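Long-range contacts in SusD-like carbohydrate binding protein BF1063 (Bacteroides fragilis NCTC 9343, PDB 3I4G), which probably binds carbohydrate at the outer membrane, as expected of a SusD-family protein: residues A[45-50]-A[130-135]; A[181-186]-A[225-230]; A[213-218]-A[399-404]; A[333-338]-A[354-359]. One frame throughout, in Å; residues are numbered along the deposited sequence.

Interaction 1 (A[45-50]-A[130-135]); sequences SDWWSY and ATQYFY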
# COMPACT_ATOMS: atom_id res chain seq x y z
N SER A 45 -10.32 -7.53 -3.25
CA SER A 45 -11.69 -7.33 -2.85
C SER A 45 -11.96 -5.90 -2.44
O SER A 45 -13.11 -5.52 -2.24
CB SER A 45 -12.10 -8.26 -1.71
OG SER A 45 -11.33 -8.02 -0.57
N ASP A 46 -10.90 -5.11 -2.30
CA ASP A 46 -10.98 -3.71 -1.89
C ASP A 46 -9.64 -3.06 -2.10
O ASP A 46 -8.65 -3.76 -2.14
CB ASP A 46 -11.32 -3.59 -0.41
CG ASP A 46 -11.68 -2.18 -0.04
OD1 ASP A 46 -12.72 -1.74 -0.57
OD2 ASP A 46 -10.94 -1.51 0.71
N TRP A 47 -9.59 -1.73 -2.21
CA TRP A 47 -8.32 -1.05 -2.25
C TRP A 47 -7.48 -1.34 -1.02
O TRP A 47 -6.26 -1.16 -1.07
CB TRP A 47 -8.54 0.47 -2.35
CG TRP A 47 -9.30 0.85 -3.59
CD1 TRP A 47 -10.62 1.19 -3.68
CD2 TRP A 47 -8.81 0.85 -4.94
NE1 TRP A 47 -10.97 1.42 -5.00
CE2 TRP A 47 -9.86 1.23 -5.78
CE3 TRP A 47 -7.54 0.65 -5.50
CZ2 TRP A 47 -9.70 1.36 -7.15
CZ3 TRP A 47 -7.39 0.81 -6.87
CH2 TRP A 47 -8.46 1.14 -7.66
N TRP A 48 -8.09 -1.76 0.09
CA TRP A 48 -7.38 -2.00 1.33
C TRP A 48 -7.24 -3.46 1.70
O TRP A 48 -6.72 -3.76 2.75
CB TRP A 48 -8.04 -1.26 2.50
CG TRP A 48 -8.15 0.22 2.26
CD1 TRP A 48 -7.24 1.01 1.63
CD2 TRP A 48 -9.23 1.09 2.65
NE1 TRP A 48 -7.67 2.30 1.62
CE2 TRP A 48 -8.89 2.38 2.22
CE3 TRP A 48 -10.43 0.90 3.29
CZ2 TRP A 48 -9.72 3.47 2.42
CZ3 TRP A 48 -11.26 1.97 3.49
CH2 TRP A 48 -10.92 3.24 3.04
N SER A 49 -7.72 -4.37 0.85
CA SER A 49 -7.57 -5.80 1.12
C SER A 49 -6.11 -6.20 0.89
O SER A 49 -5.31 -5.43 0.34
CB SER A 49 -8.50 -6.64 0.26
OG SER A 49 -8.06 -6.76 -1.09
N TYR A 50 -5.72 -7.39 1.30
CA TYR A 50 -4.28 -7.70 1.17
C TYR A 50 -3.85 -7.75 -0.29
O TYR A 50 -2.75 -7.32 -0.62
CB TYR A 50 -3.85 -8.94 1.98
CG TYR A 50 -4.23 -10.31 1.48
CD1 TYR A 50 -3.55 -10.88 0.43
CD2 TYR A 50 -5.23 -11.06 2.07
CE1 TYR A 50 -3.84 -12.14 -0.00
CE2 TYR A 50 -5.52 -12.33 1.61
CZ TYR A 50 -4.83 -12.86 0.60
OH TYR A 50 -5.17 -14.14 0.19
N ALA A 130 -15.65 8.87 -0.54
CA ALA A 130 -14.59 9.65 -1.15
C ALA A 130 -13.29 8.88 -1.36
O ALA A 130 -12.61 9.11 -2.37
CB ALA A 130 -14.32 10.91 -0.35
N THR A 131 -12.98 7.95 -0.46
CA THR A 131 -11.80 7.14 -0.69
C THR A 131 -11.93 6.34 -1.98
O THR A 131 -10.96 6.16 -2.68
CB THR A 131 -11.42 6.17 0.45
OG1 THR A 131 -12.44 5.17 0.63
CG2 THR A 131 -11.10 6.88 1.75
N GLN A 132 -13.12 5.88 -2.32
CA GLN A 132 -13.27 5.11 -3.55
C GLN A 132 -13.00 5.97 -4.76
O GLN A 132 -12.32 5.53 -5.68
CB GLN A 132 -14.68 4.49 -3.63
CG GLN A 132 -15.05 3.66 -2.41
CD GLN A 132 -14.05 2.56 -2.11
OE1 GLN A 132 -14.08 1.51 -2.74
NE2 GLN A 132 -13.17 2.80 -1.13
N TYR A 133 -13.53 7.19 -4.79
CA TYR A 133 -13.26 8.10 -5.89
C TYR A 133 -11.77 8.49 -5.92
O TYR A 133 -11.23 8.69 -6.99
CB TYR A 133 -14.19 9.33 -5.83
CG TYR A 133 -15.57 8.98 -6.29
CD1 TYR A 133 -15.79 8.65 -7.61
CD2 TYR A 133 -16.64 8.91 -5.41
CE1 TYR A 133 -17.04 8.29 -8.05
CE2 TYR A 133 -17.91 8.59 -5.85
CZ TYR A 133 -18.09 8.27 -7.17
OH TYR A 133 -19.37 7.90 -7.69
N PHE A 134 -11.11 8.60 -4.77
CA PHE A 134 -9.70 8.90 -4.71
C PHE A 134 -8.89 7.83 -5.44
O PHE A 134 -8.03 8.17 -6.26
CB PHE A 134 -9.25 9.01 -3.22
CG PHE A 134 -7.77 8.95 -3.04
CD1 PHE A 134 -6.98 10.07 -3.18
CD2 PHE A 134 -7.15 7.74 -2.77
CE1 PHE A 134 -5.63 9.99 -3.06
CE2 PHE A 134 -5.78 7.66 -2.64
CZ PHE A 134 -5.03 8.79 -2.80
N TYR A 135 -9.16 6.58 -5.17
CA TYR A 135 -8.46 5.52 -5.87
C TYR A 135 -8.88 5.39 -7.35
O TYR A 135 -8.04 5.24 -8.22
CB TYR A 135 -8.61 4.19 -5.13
CG TYR A 135 -7.94 4.12 -3.80
CD1 TYR A 135 -6.56 4.04 -3.71
CD2 TYR A 135 -8.66 4.08 -2.62
CE1 TYR A 135 -5.94 3.99 -2.48
CE2 TYR A 135 -8.05 4.03 -1.40
CZ TYR A 135 -6.68 4.00 -1.34
OH TYR A 135 -6.06 3.93 -0.12
O HOH W 1 -11.17 1.13 -0.05
O HOH W 2 -12.95 -1.11 -3.19

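Interaction 2 (A[181-186]-A[225-230]); sequences LPRFSA and MELGDN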
# COMPACT_ATOMS: atom_id res chain seq x y z
N LEU A 181 -15.68 14.06 12.08
CA LEU A 181 -15.18 12.81 12.61
C LEU A 181 -14.44 13.10 13.91
O LEU A 181 -13.77 14.15 14.03
CB LEU A 181 -14.22 12.14 11.63
CG LEU A 181 -14.86 11.58 10.35
CD1 LEU A 181 -13.79 11.17 9.34
CD2 LEU A 181 -15.80 10.41 10.67
N PRO A 182 -14.50 12.17 14.87
CA PRO A 182 -13.72 12.39 16.10
C PRO A 182 -12.24 12.37 15.84
O PRO A 182 -11.75 11.63 14.98
CB PRO A 182 -14.12 11.24 17.02
CG PRO A 182 -15.09 10.38 16.26
CD PRO A 182 -15.24 10.89 14.86
N ARG A 183 -11.51 13.15 16.62
CA ARG A 183 -10.06 13.12 16.58
C ARG A 183 -9.59 11.77 17.06
O ARG A 183 -10.24 11.09 17.84
CB ARG A 183 -9.47 14.26 17.41
CG ARG A 183 -9.67 14.12 18.89
CD ARG A 183 -9.32 15.40 19.59
NE ARG A 183 -7.89 15.71 19.43
CZ ARG A 183 -7.38 16.93 19.50
NH1 ARG A 183 -8.14 18.00 19.69
NH2 ARG A 183 -6.07 17.09 19.41
N PHE A 184 -8.40 11.39 16.60
CA PHE A 184 -7.74 10.12 16.93
C PHE A 184 -7.71 9.86 18.43
O PHE A 184 -8.02 8.74 18.89
CB PHE A 184 -6.29 10.15 16.37
CG PHE A 184 -5.51 8.88 16.63
CD1 PHE A 184 -4.79 8.73 17.81
CD2 PHE A 184 -5.51 7.83 15.70
CE1 PHE A 184 -4.05 7.58 18.05
CE2 PHE A 184 -4.75 6.69 15.96
CZ PHE A 184 -4.04 6.57 17.16
N SER A 185 -7.39 10.89 19.23
CA SER A 185 -7.28 10.68 20.68
C SER A 185 -8.62 10.31 21.33
O SER A 185 -8.63 9.80 22.44
CB SER A 185 -6.69 11.90 21.36
OG SER A 185 -7.56 12.98 21.28
N ALA A 186 -9.73 10.61 20.67
CA ALA A 186 -11.07 10.30 21.16
C ALA A 186 -11.63 8.96 20.71
O ALA A 186 -12.77 8.65 21.04
CB ALA A 186 -12.02 11.44 20.73
N MSE A 225 -0.32 16.91 12.23
CA MSE A 225 0.78 17.14 13.17
C MSE A 225 0.38 18.09 14.31
O MSE A 225 0.64 17.80 15.48
CB MSE A 225 1.99 17.67 12.40
CG MSE A 225 2.53 16.74 11.32
SE MSE A 225 3.70 17.56 10.06
CE MSE A 225 5.24 18.01 11.30
N GLU A 226 -0.29 19.18 13.99
CA GLU A 226 -0.64 20.18 15.00
C GLU A 226 -1.77 19.74 15.95
O GLU A 226 -1.87 20.26 17.06
CB GLU A 226 -0.96 21.50 14.30
CG GLU A 226 0.29 22.15 13.73
CD GLU A 226 0.01 23.45 13.02
OE1 GLU A 226 -1.07 23.58 12.39
OE2 GLU A 226 0.89 24.33 13.10
N LEU A 227 -2.59 18.79 15.53
CA LEU A 227 -3.58 18.22 16.44
C LEU A 227 -2.86 17.51 17.60
O LEU A 227 -3.32 17.51 18.75
CB LEU A 227 -4.53 17.26 15.73
CG LEU A 227 -5.67 17.92 14.95
CD1 LEU A 227 -6.22 17.01 13.88
CD2 LEU A 227 -6.76 18.37 15.94
N GLY A 228 -1.72 16.91 17.31
CA GLY A 228 -0.88 16.40 18.39
C GLY A 228 -1.25 15.06 18.98
O GLY A 228 -0.75 14.69 20.03
N ASP A 229 -2.12 14.32 18.31
CA ASP A 229 -2.57 13.01 18.81
C ASP A 229 -1.68 11.88 18.37
O ASP A 229 -1.80 10.77 18.91
CB ASP A 229 -3.99 12.67 18.32
CG ASP A 229 -5.06 13.63 18.77
OD1 ASP A 229 -4.79 14.46 19.64
OD2 ASP A 229 -6.20 13.51 18.26
N ASN A 230 -0.82 12.12 17.37
CA ASN A 230 -0.04 11.06 16.78
C ASN A 230 1.46 11.25 16.98
O ASN A 230 1.97 12.34 17.19
CB ASN A 230 -0.40 11.00 15.30
CG ASN A 230 -1.86 10.67 15.10
OD1 ASN A 230 -2.67 11.53 14.71
ND2 ASN A 230 -2.23 9.44 15.40
O HOH W 3 -6.31 15.06 22.65

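Interaction 3 (A[213-218]-A[399-404]); sequences DWKSGA and VEDNQT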
# COMPACT_ATOMS: atom_id res chain seq x y z
N ASP A 213 -1.37 20.33 -5.78
CA ASP A 213 -1.69 21.49 -4.95
C ASP A 213 -0.88 21.25 -3.68
O ASP A 213 -1.40 20.88 -2.62
CB ASP A 213 -3.17 21.65 -4.67
CG ASP A 213 -3.47 22.89 -3.86
OD1 ASP A 213 -2.52 23.58 -3.44
OD2 ASP A 213 -4.65 23.19 -3.60
N TRP A 214 0.41 21.47 -3.82
CA TRP A 214 1.34 21.18 -2.75
C TRP A 214 1.13 22.02 -1.50
O TRP A 214 1.30 21.56 -0.38
CB TRP A 214 2.77 21.33 -3.27
CG TRP A 214 3.06 20.51 -4.50
CD1 TRP A 214 3.28 20.98 -5.76
CD2 TRP A 214 3.20 19.09 -4.58
NE1 TRP A 214 3.56 19.95 -6.59
CE2 TRP A 214 3.52 18.78 -5.91
CE3 TRP A 214 3.14 18.04 -3.65
CZ2 TRP A 214 3.73 17.49 -6.35
CZ3 TRP A 214 3.37 16.76 -4.09
CH2 TRP A 214 3.68 16.51 -5.43
N LYS A 215 0.72 23.27 -1.68
CA LYS A 215 0.45 24.15 -0.55
C LYS A 215 -0.68 23.60 0.29
O LYS A 215 -0.59 23.53 1.52
CB LYS A 215 0.11 25.56 -1.03
CG LYS A 215 0.00 26.54 0.10
CD LYS A 215 -0.19 28.01 -0.36
CE LYS A 215 0.97 28.53 -1.24
NZ LYS A 215 2.37 28.53 -0.62
N SER A 216 -1.76 23.18 -0.36
CA SER A 216 -2.91 22.63 0.39
C SER A 216 -2.56 21.29 1.01
O SER A 216 -3.03 20.96 2.11
CB SER A 216 -4.14 22.49 -0.50
OG SER A 216 -4.60 23.76 -0.93
N GLY A 217 -1.72 20.49 0.34
CA GLY A 217 -1.33 19.20 0.88
C GLY A 217 -0.48 19.40 2.11
O GLY A 217 -0.66 18.69 3.09
N ALA A 218 0.47 20.33 2.07
CA ALA A 218 1.27 20.59 3.26
C ALA A 218 0.37 20.96 4.43
O ALA A 218 0.58 20.49 5.54
CB ALA A 218 2.27 21.71 3.00
N VAL A 399 8.68 20.98 0.09
CA VAL A 399 9.71 21.02 -0.95
C VAL A 399 9.11 21.37 -2.31
O VAL A 399 9.57 22.28 -3.01
CB VAL A 399 10.41 19.69 -1.07
CG1 VAL A 399 11.29 19.62 -2.36
CG2 VAL A 399 11.23 19.43 0.20
N GLU A 400 7.99 20.75 -2.65
CA GLU A 400 7.38 20.99 -3.97
C GLU A 400 6.70 22.33 -4.05
O GLU A 400 6.57 22.90 -5.15
CB GLU A 400 6.38 19.87 -4.30
CG GLU A 400 6.97 18.51 -4.46
CD GLU A 400 7.85 18.34 -5.68
OE1 GLU A 400 7.95 19.25 -6.52
OE2 GLU A 400 8.50 17.28 -5.78
N ASP A 401 6.31 22.89 -2.90
CA ASP A 401 5.69 24.22 -2.84
C ASP A 401 6.75 25.33 -2.70
O ASP A 401 6.38 26.47 -2.46
CB ASP A 401 4.71 24.31 -1.69
CG ASP A 401 3.79 25.52 -1.78
OD1 ASP A 401 3.33 25.84 -2.91
OD2 ASP A 401 3.46 26.10 -0.72
N ASN A 402 8.03 25.02 -2.80
CA ASN A 402 9.02 26.10 -2.72
C ASN A 402 9.05 26.82 -1.35
O ASN A 402 9.34 28.01 -1.26
CB ASN A 402 8.83 27.10 -3.90
CG ASN A 402 9.03 26.44 -5.27
OD1 ASN A 402 9.99 25.69 -5.47
ND2 ASN A 402 8.14 26.75 -6.21
N GLN A 403 8.75 26.09 -0.28
CA GLN A 403 8.83 26.66 1.06
C GLN A 403 10.24 26.30 1.65
O GLN A 403 10.71 25.20 1.46
CB GLN A 403 7.64 26.20 1.94
CG GLN A 403 6.22 26.60 1.42
CD GLN A 403 5.06 26.30 2.41
OE1 GLN A 403 5.18 26.55 3.62
NE2 GLN A 403 3.92 25.76 1.89
N THR A 404 10.89 27.25 2.33
CA THR A 404 12.24 27.08 2.92
C THR A 404 12.23 25.95 3.94
O THR A 404 11.33 25.84 4.75
CB THR A 404 12.76 28.35 3.59
OG1 THR A 404 11.94 28.65 4.74
CG2 THR A 404 12.74 29.50 2.61
O HOH W 4 0.95 25.07 3.23

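Interaction 4 (A[333-338]-A[354-359]); sequences TEYKMS and EASRTG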
# COMPACT_ATOMS: atom_id res chain seq x y z
N THR A 333 13.07 -20.52 12.28
CA THR A 333 13.80 -21.48 11.46
C THR A 333 14.36 -20.77 10.24
O THR A 333 13.88 -19.71 9.82
CB THR A 333 12.92 -22.69 11.04
OG1 THR A 333 11.81 -22.27 10.23
CG2 THR A 333 12.39 -23.44 12.31
N GLU A 334 15.42 -21.35 9.72
CA GLU A 334 16.15 -20.74 8.62
C GLU A 334 15.41 -20.87 7.29
O GLU A 334 14.98 -21.95 6.90
CB GLU A 334 17.53 -21.39 8.48
CG GLU A 334 18.45 -20.71 7.46
CD GLU A 334 19.83 -21.30 7.43
OE1 GLU A 334 20.35 -21.66 8.50
OE2 GLU A 334 20.44 -21.36 6.34
N TYR A 335 15.32 -19.75 6.57
CA TYR A 335 14.78 -19.74 5.22
C TYR A 335 15.87 -20.30 4.29
O TYR A 335 16.98 -19.79 4.26
CB TYR A 335 14.37 -18.34 4.81
CG TYR A 335 13.74 -18.26 3.44
CD1 TYR A 335 12.69 -19.10 3.05
CD2 TYR A 335 14.15 -17.33 2.54
CE1 TYR A 335 12.11 -19.00 1.81
CE2 TYR A 335 13.58 -17.21 1.30
CZ TYR A 335 12.55 -18.03 0.94
OH TYR A 335 11.99 -17.89 -0.33
N LYS A 336 15.54 -21.33 3.53
CA LYS A 336 16.45 -21.96 2.58
C LYS A 336 15.88 -21.78 1.17
O LYS A 336 14.81 -22.32 0.85
CB LYS A 336 16.66 -23.43 2.93
CG LYS A 336 17.30 -23.58 4.30
CD LYS A 336 17.48 -25.01 4.70
CE LYS A 336 18.08 -25.07 6.07
NZ LYS A 336 18.22 -26.47 6.55
N MSE A 337 16.61 -21.03 0.35
CA MSE A 337 16.18 -20.68 -0.98
C MSE A 337 17.39 -20.41 -1.85
O MSE A 337 18.09 -19.40 -1.64
CB MSE A 337 15.28 -19.43 -0.89
CG MSE A 337 14.69 -18.92 -2.22
SE MSE A 337 13.77 -20.27 -3.27
CE MSE A 337 12.73 -21.09 -1.92
N SER A 338 17.63 -21.24 -2.87
CA SER A 338 18.79 -21.09 -3.72
C SER A 338 18.61 -21.87 -4.99
O SER A 338 17.93 -22.91 -4.99
CB SER A 338 20.02 -21.69 -3.02
OG SER A 338 21.14 -21.77 -3.92
N GLU A 354 6.44 -23.77 -6.23
CA GLU A 354 5.62 -23.00 -5.31
C GLU A 354 6.54 -22.46 -4.24
O GLU A 354 6.62 -22.94 -3.10
CB GLU A 354 4.55 -23.89 -4.72
CG GLU A 354 3.50 -23.13 -3.92
CD GLU A 354 2.40 -24.05 -3.39
OE1 GLU A 354 2.62 -24.76 -2.40
OE2 GLU A 354 1.33 -24.02 -3.99
N ALA A 355 7.28 -21.43 -4.63
CA ALA A 355 8.34 -20.85 -3.86
C ALA A 355 8.67 -19.48 -4.47
O ALA A 355 8.24 -19.16 -5.57
CB ALA A 355 9.57 -21.79 -3.89
N SER A 356 9.49 -18.69 -3.79
CA SER A 356 9.85 -17.38 -4.26
C SER A 356 10.47 -17.40 -5.63
O SER A 356 11.30 -18.24 -5.95
CB SER A 356 10.87 -16.76 -3.28
OG SER A 356 11.31 -15.48 -3.75
N ARG A 357 10.09 -16.45 -6.46
CA ARG A 357 10.69 -16.28 -7.78
C ARG A 357 11.90 -15.37 -7.74
O ARG A 357 12.65 -15.29 -8.72
CB ARG A 357 9.68 -15.72 -8.77
CG ARG A 357 8.68 -16.72 -9.21
CD ARG A 357 9.25 -17.73 -10.27
NE ARG A 357 8.23 -18.74 -10.46
CZ ARG A 357 8.07 -19.80 -9.67
NH1 ARG A 357 9.02 -20.18 -8.82
NH2 ARG A 357 6.96 -20.49 -9.76
N THR A 358 12.12 -14.68 -6.63
CA THR A 358 13.24 -13.74 -6.53
C THR A 358 14.36 -14.17 -5.58
O THR A 358 15.48 -13.71 -5.72
CB THR A 358 12.77 -12.37 -6.05
OG1 THR A 358 12.23 -12.52 -4.74
CG2 THR A 358 11.69 -11.74 -6.96
N GLY A 359 14.06 -14.99 -4.58
CA GLY A 359 15.04 -15.27 -3.53
C GLY A 359 14.77 -14.44 -2.29
O GLY A 359 15.42 -14.66 -1.25
O HOH W 5 9.76 -19.47 -0.93

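Interaction 1 (A[45-50]-A[130-135])
Trp-47 and Tyr-135 overlap in a reciprocal way: each puts its own CB over the ring of the other. With CG anti to the carbonyl carbon (chi1 -60°), Trp-47 lays its indole along Tyr-135. The side chains run past each other in opposite directions and form an offset stack, centroids 4.4 Å apart and planes only 13° from parallel. Of the two CH-pi contacts, the shorter places Tyr-135 CB 3.4 Å from the centroid of the five-membered ring of Trp-47. With Trp-48 the pair makes an aromatic cluster, which joins the loop before helix 50-54 to helix 116-139 in the helical, TPR-related part of the SusD fold.

The Trp-48 indole stands steeply against the phenol ring, and NE1 donates to Tyr-135 OH over 2.9 Å, the oxygen lying close to the indole plane. At the far end of the indole, Trp-48 CH2 comes 3.4 Å from Thr-131 OG1. This is packing alone, for OG1 bonds to Leu-128 O and accepts from Gln-132 NE2. The NE1 of Trp-47 turns to Ser-95 instead.

A type I turn with an Asx turn in it, in which Trp-48 N donates to Asp-46 OD2, presents the two indoles. Asp-46, modelled in two conformers, pairs with Arg-98, and in the conformer described it also reaches Gln-132 through two waters. One donates to both Asp-46 OD1 and Gln-132 OE1. The other donates to Asp-46 OD2, accepts from Gln-132 NE2 and rests its oxygen over the centre of the Trp-48 ring.

Interaction 2 (A[181-186]-A[225-230])
Asp-229 OD2 is gripped by Arg-183 NE and by the backbone N of Ser-185, each at 3.0 Å, and Gln-198 NE2 gives it a further donor. The two donors from 181-186 use different sides of the oxygen: NE meets the syn lone pair, whereas the amide comes from well above the carboxylate plane. The second oxygen, OD1, takes Arg-183 NH2 at 2.9 Å. This is a side-on salt bridge, one nitrogen to each oxygen, although the guanidinium and carboxylate planes are 41° apart. Arg-183 gets there by leaving its backbone with CG between N and the carbonyl carbon (chi1 68°) and then bending at chi3. Leu-227 CD2 packs on one guanidinium face.

Next to the salt bridge, Asn-230 ND2 sits over the centre of the Phe-184 ring, 3.5 Å from Phe-184 CG, while donating to Lys-249 O. Gln-198 OE1 also accepts from Phe-184 N, so this residue of helix 197-211 bonds to both segments.

The contact thus ties the end of helix 214-227 to the loop that follows helix 163-180. With both carboxylate oxygens engaged, the salt bridge and the amide bond together probably fix the carboxylate's rotation on a partly exposed surface.

Interaction 3 (A[213-218]-A[399-404])
Trp-214 and Glu-400 meet where the start of one helix faces the end of another, a Schellman motif closing helix 387-400 opposite the capped first turn of helix 214-227. Both helices belong to the helical framework of this SusD-family protein.

The apolar part is a CH-pi contact. Glu-400 CB lies over a face of the indole, 3.3 Å from the centroid of the five-membered ring and 10° off its normal, and CG continues toward the six-membered ring, 3.8 Å from Trp-214 CE2. The two side chains point the same way, and a bend at chi2 of Glu-400 (-68°) carries its carboxylate on to a salt bridge with Arg-437. The aliphatic part of an acidic side chain thus serves as packing while its charge is used by another helix.

The ionic part belongs to Lys-215 and Asp-401. The lysine curls at chi3 and chi4, folding its chain back beside the aspartate, and NZ bonds to Asp-401 OD2 at 2.7 Å from the syn side. In one of its two modelled conformers, Gln-403 NE2 reaches the same oxygen through the anti lone pair.

Capping bonds complete the set. On helix 387-400, Asn-402, with positive phi, is the C-prime residue; its N donates to Val-399 O, and Gln-403 N donates to Leu-398 O. On the other side Asp-213 is the N-cap: OD1 accepts from Ser-216 N, and OD2 takes the hydroxyl of Ser-216 OG at 2.7 Å, met from above the carboxylate plane.

Interaction 4 (A[333-338]-A[354-359])
Tyr-335 and Met-337, two residues apart on the segment leaving strand 333-334, both turn toward 354-359 and reach it by different means. Each has CG opposite its backbone N (chi1 -178° in both), which directs the side chain toward 354-359. From there the phenol is rigid and runs straight, so that OH arrives 3.4 Å from Ser-356 CB. Met-337, a selenomethionine, is flexible instead. Its chi1 already brings CG within 3.9 Å of Gly-359 CA; bends at chi2 (52°) and chi3 then steer SE and CE, and CE lands 3.8 Å from Ala-355 CB.

On the other side Ser-356 holds OG anti to the backbone N (chi1 177°). There OG accepts from Thr-358 N and from Gly-359 N, the latter at 2.9 Å, an ST turn and an ST motif sharing one oxygen; it also bonds to Phe-360 O. OG is therefore committed to its own turn and the strand after it, and CB is the part of the serine that meets the tyrosine. Gly-359 ends this turn with positive phi just before strand 360-362.

No direct hydrogen bond joins the two segments. A water lies in the plane of the Tyr-335 ring at its edge, 2.8 Å from OH, and accepts from Ser-356 N at 3.0 Å. Tyr-324 packs edge-to-face with the tyrosine. In this buried corner of the SusD-family region, then, the segments meet mainly by van der Waals packing, with Met-337 CE on Ala-355 CB as the apolar side-chain pair, and their polar link, through one water, is indirect.

Overall arrangement
Place in the fold separates these contacts in chemistry. Interactions 1 and 4 are buried, yet interaction 1 lies about 10 Å from the chain's centre and joins a loop to a helix through aromatic rings, whereas interaction 4 joins two loop segments mainly by van der Waals packing about 23 Å out. Interactions 2 and 3 are surface contacts, each built round an aspartate salt bridge, to arginine in one and lysine in the other. They use opposite ends of helix 214-227, their centres about 22 Å apart. Interaction 4, nested in the loop closed by interaction 3, lies across the chain's centre from both. Water bridges are firm in interactions 1 and 4, weak in the others.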